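Local structure of bacterioferritin (Rhodobacter capsulatus, 1JGC) at residues 105-108 with 109-113; 116-119 with 120-123. The protein stores iron as the 24-subunit, haem-containing shell of a bacterioferritin, probably oxidising Fe(2+) with dioxygen and laying down ferric mineral in its central cavity. All blocks are in the same frame, centred on the assembly; numbering follows the deposited sequence.

Contact 1: residues 105-108 with 109-113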
loop_
_atom_site.group_PDB
_atom_site.type_symbol
_atom_site.label_atom_id
_atom_site.label_comp_id
_atom_site.label_asym_id
_atom_site.label_seq_id
_atom_site.Cartn_x
_atom_site.Cartn_y
_atom_site.Cartn_z
ATOM N N ARG A 105 27.698 -34.085 36.429
ATOM C CA ARG A 105 28.461 -33.866 35.218
ATOM C C ARG A 105 29.735 -34.731 35.192
ATOM O O ARG A 105 30.011 -35.407 34.194
ATOM C CB ARG A 105 28.764 -32.366 35.099
ATOM C CG ARG A 105 29.534 -31.970 33.879
ATOM C CD ARG A 105 30.998 -32.001 34.198
ATOM N NE ARG A 105 31.785 -32.022 32.982
ATOM C CZ ARG A 105 32.952 -32.635 32.885
ATOM N NH1 ARG A 105 33.458 -33.270 33.938
ATOM N NH2 ARG A 105 33.601 -32.623 31.729
ATOM N N ASP A 106 30.505 -34.732 36.278
ATOM C CA ASP A 106 31.706 -35.564 36.317
ATOM C C ASP A 106 31.350 -37.037 36.105
ATOM O O ASP A 106 32.024 -37.736 35.345
ATOM C CB ASP A 106 32.443 -35.426 37.654
ATOM C CG ASP A 106 33.232 -34.134 37.758
ATOM O OD1 ASP A 106 33.686 -33.616 36.716
ATOM O OD2 ASP A 106 33.418 -33.644 38.890
ATOM N N TYR A 107 30.295 -37.505 36.770
ATOM C CA TYR A 107 29.907 -38.900 36.624
ATOM C C TYR A 107 29.511 -39.253 35.195
ATOM O O TYR A 107 29.856 -40.328 34.710
ATOM C CB TYR A 107 28.765 -39.272 37.570
ATOM C CG TYR A 107 28.418 -40.740 37.467
ATOM C CD1 TYR A 107 29.250 -41.718 38.020
ATOM C CD2 TYR A 107 27.301 -41.161 36.737
ATOM C CE1 TYR A 107 28.977 -43.075 37.837
ATOM C CE2 TYR A 107 27.022 -42.512 36.547
ATOM C CZ TYR A 107 27.861 -43.463 37.093
ATOM O OH TYR A 107 27.607 -44.798 36.849
ATOM N N CYS A 108 28.786 -38.363 34.520
ATOM C CA CYS A 108 28.382 -38.629 33.144
ATOM C C CYS A 108 29.617 -38.788 32.269
ATOM O O CYS A 108 29.667 -39.659 31.408
ATOM C CB CYS A 108 27.504 -37.498 32.609
ATOM S SG CYS A 108 25.824 -37.499 33.296
ATOM N N ALA A 109 30.613 -37.944 32.502
ATOM C CA ALA A 109 31.850 -38.003 31.740
ATOM C C ALA A 109 32.537 -39.350 31.971
ATOM O O ALA A 109 32.935 -40.036 31.024
ATOM C CB ALA A 109 32.775 -36.868 32.163
ATOM N N GLU A 110 32.665 -39.721 33.240
ATOM C CA GLU A 110 33.315 -40.968 33.608
ATOM C C GLU A 110 32.649 -42.161 32.938
ATOM O O GLU A 110 33.325 -43.036 32.402
ATOM C CB GLU A 110 33.314 -41.143 35.138
ATOM C CG GLU A 110 33.674 -42.552 35.589
ATOM C CD GLU A 110 33.771 -42.699 37.107
ATOM O OE1 GLU A 110 32.934 -42.113 37.838
ATOM O OE2 GLU A 110 34.689 -43.424 37.574
ATOM N N VAL A 111 31.324 -42.193 32.960
ATOM C CA VAL A 111 30.586 -43.299 32.361
ATOM C C VAL A 111 30.481 -43.185 30.838
ATOM O O VAL A 111 30.045 -44.118 30.169
ATOM C CB VAL A 111 29.182 -43.407 33.010
ATOM C CG1 VAL A 111 28.208 -44.125 32.097
ATOM C CG2 VAL A 111 29.296 -44.170 34.326
ATOM N N GLY A 112 30.882 -42.043 30.287
ATOM C CA GLY A 112 30.832 -41.880 28.844
ATOM C C GLY A 112 29.513 -41.459 28.224
ATOM O O GLY A 112 29.358 -41.555 27.011
ATOM N N ASP A 113 28.561 -41.002 29.035
ATOM C CA ASP A 113 27.275 -40.542 28.518
ATOM C C ASP A 113 27.472 -39.081 28.088
ATOM O O ASP A 113 27.211 -38.146 28.846
ATOM C CB ASP A 113 26.199 -40.632 29.598
ATOM C CG ASP A 113 24.828 -40.256 29.079
ATOM O OD1 ASP A 113 24.759 -39.609 28.009
ATOM O OD2 ASP A 113 23.822 -40.596 29.735
#

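Contact 2: residues 116-119 with 120-123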
loop_
_atom_site.group_PDB
_atom_site.type_symbol
_atom_site.label_atom_id
_atom_site.label_comp_id
_atom_site.label_asym_id
_atom_site.label_seq_id
_atom_site.Cartn_x
_atom_site.Cartn_y
_atom_site.Cartn_z
ATOM N N SER A 116 24.178 -36.623 28.038
ATOM C CA SER A 116 23.771 -36.248 29.390
ATOM C C SER A 116 24.813 -35.323 30.034
ATOM O O SER A 116 24.473 -34.427 30.804
ATOM C CB SER A 116 23.566 -37.491 30.257
ATOM O OG SER A 116 22.463 -38.245 29.790
ATOM N N LYS A 117 26.081 -35.539 29.706
ATOM C CA LYS A 117 27.150 -34.714 30.247
ATOM C C LYS A 117 26.964 -33.264 29.804
ATOM O O LYS A 117 27.021 -32.338 30.621
ATOM C CB LYS A 117 28.511 -35.223 29.766
ATOM C CG LYS A 117 29.680 -34.449 30.325
ATOM C CD LYS A 117 30.939 -34.639 29.490
ATOM C CE LYS A 117 30.764 -34.041 28.108
ATOM N NZ LYS A 117 32.049 -33.972 27.360
ATOM N N ASN A 118 26.742 -33.065 28.507
ATOM C CA ASN A 118 26.555 -31.719 27.990
ATOM C C ASN A 118 25.319 -31.034 28.549
ATOM O O ASN A 118 25.286 -29.815 28.651
ATOM C CB ASN A 118 26.508 -31.726 26.464
ATOM C CG ASN A 118 27.840 -32.092 25.855
ATOM O OD1 ASN A 118 28.890 -31.842 26.451
ATOM N ND2 ASN A 118 27.814 -32.677 24.662
ATOM N N ILE A 119 24.299 -31.803 28.906
ATOM C CA ILE A 119 23.112 -31.196 29.481
ATOM C C ILE A 119 23.517 -30.568 30.814
ATOM O O ILE A 119 23.113 -29.448 31.133
ATOM C CB ILE A 119 22.000 -32.228 29.713
ATOM C CG1 ILE A 119 21.387 -32.632 28.372
ATOM C CG2 ILE A 119 20.946 -31.656 30.649
ATOM C CD1 ILE A 119 20.309 -33.689 28.482
ATOM N N PHE A 120 24.324 -31.280 31.593
ATOM C CA PHE A 120 24.767 -30.726 32.866
ATOM C C PHE A 120 25.730 -29.556 32.666
ATOM O O PHE A 120 25.784 -28.647 33.500
ATOM C CB PHE A 120 25.399 -31.807 33.748
ATOM C CG PHE A 120 24.395 -32.730 34.369
ATOM C CD1 PHE A 120 23.482 -32.257 35.303
ATOM C CD2 PHE A 120 24.341 -34.070 34.006
ATOM C CE1 PHE A 120 22.528 -33.101 35.867
ATOM C CE2 PHE A 120 23.387 -34.919 34.568
ATOM C CZ PHE A 120 22.481 -34.429 35.500
ATOM N N GLU A 121 26.484 -29.561 31.569
ATOM C CA GLU A 121 27.388 -28.442 31.328
ATOM C C GLU A 121 26.531 -27.241 30.930
ATOM O O GLU A 121 26.849 -26.089 31.245
ATOM C CB GLU A 121 28.404 -28.767 30.232
ATOM C CG GLU A 121 29.309 -29.924 30.577
ATOM C CD GLU A 121 30.713 -29.763 30.019
ATOM O OE1 GLU A 121 30.902 -28.919 29.122
ATOM O OE2 GLU A 121 31.626 -30.486 30.476
ATOM N N SER A 122 25.427 -27.518 30.252
ATOM C CA SER A 122 24.522 -26.457 29.846
ATOM C C SER A 122 23.832 -25.898 31.103
ATOM O O SER A 122 23.725 -24.683 31.272
ATOM C CB SER A 122 23.496 -26.995 28.847
ATOM O OG SER A 122 22.484 -26.040 28.601
ATOM N N LEU A 123 23.379 -26.781 31.990
ATOM C CA LEU A 123 22.739 -26.333 33.218
ATOM C C LEU A 123 23.726 -25.547 34.087
ATOM O O LEU A 123 23.386 -24.497 34.639
ATOM C CB LEU A 123 22.193 -27.521 34.001
ATOM C CG LEU A 123 20.990 -28.250 33.391
ATOM C CD1 LEU A 123 20.675 -29.497 34.219
ATOM C CD2 LEU A 123 19.780 -27.317 33.347
#

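Contact 1: residues 105-108 with 109-113
Tyr107 and Val111 meet one turn apart at the end of helix 83-111. Val111 CB lies over one face of the Tyr107 ring. The ring reaches forward along the helix because Tyr107 CG is anti to the backbone N (chi1 -177°). Glu110 comes to the same ring from a different direction. Its OE1 is 3.7 Å from Tyr107 CD1, and the carboxylate and ring planes stand 73° apart. The Tyr107 hydroxyl is hydrogen-bonded to Asp4, and Lys6 adds a cation-pi contact to the ring.

The backbone bonds are first those of a regular alpha helix. Ala109 N donates to Arg105 O, Glu110 N to Asp106 O and Val111 N to Tyr107 O, at 2.9 to 3.1 Å. The helix then ends in a Schellman motif. Gly112 takes a positive phi (83°), where a CB would jam against the preceding carbonyl O. Asp113 N turns back to Cys108 O at 2.9 Å, and Gly112 N bonds to Ala109 O at 3.0 Å. Asp113 is at once the N-cap of helix 114-144. Its carboxylate also holds Arg61 in a salt bridge and Ser116 by a hydrogen bond.

A salt bridge joins neighbours on the helix: Arg105 NH1 meets Asp106 OD1 at 2.8 Å, although as a hydrogen bond it is weak. The Ala109 CB methyl sits over one face of the guanidinium. Arg105 has a further partner in Glu121 on helix 114-144.

Contact 2: residues 116-119 with 120-123
Phe120 lies against the carbonyl of Ser116, one turn earlier. Ser116 O is 3.2 Å from Phe120 CD2 and meets the ring obliquely. The same oxygen accepts the hydrogen bond from Phe120 N at 3.2 Å. Chi1 of -75° swings the ring back beside its own N, over that turn. With the ring cut back to an alanine, the packing against Leu11 and Ala14 of helix 5-34 and against Cys108 is likely to be lost and a gap to open there.

Ile119 and Leu123 lie side by side and point the same way, with Ile119 CG2 4.2 Å from Leu123 CD1. In the backbone between them, Leu123 N donates to Ile119 O at 2.8 Å. Glu121 N is tied to Lys117 O, and the Glu121 CG methylene rests 3.3 Å from that oxygen. The Glu121 carboxylate, placed by Arg105, also pairs with Lys117 of a second subunit, while Lys117 NZ pairs with Glu121 of a third.

This part of helix 114-144 packs within the four-helix bundle of the ferritin fold. Phe120 faces helices 5-34 and 83-111, whereas Leu123 packs on His54 of helix 38-64 and Glu18 of helix 5-34, both iron-site residues.

How the contacts relate
Contact 1 is a surface contact at the end of helix 83-111, and contact 2 is largely buried, inside helix 114-144. The two helices follow each other in the chain, and the contact centres are 10 Å apart. Contact 1 includes the turn that ends one helix and caps the next; contact 2 is uninterrupted helix. The chemistry follows: exposed charges and a glycine turn in the first, apolar side chains and intersubunit salt bridges in the second. They touch directly. Arg105 NE and Glu121 OE2 form a salt bridge at 2.9 Å, and Cys108 SG packs on Phe120 CE2 at 3.8 Å. Contact 2 also lies closer to the iron site.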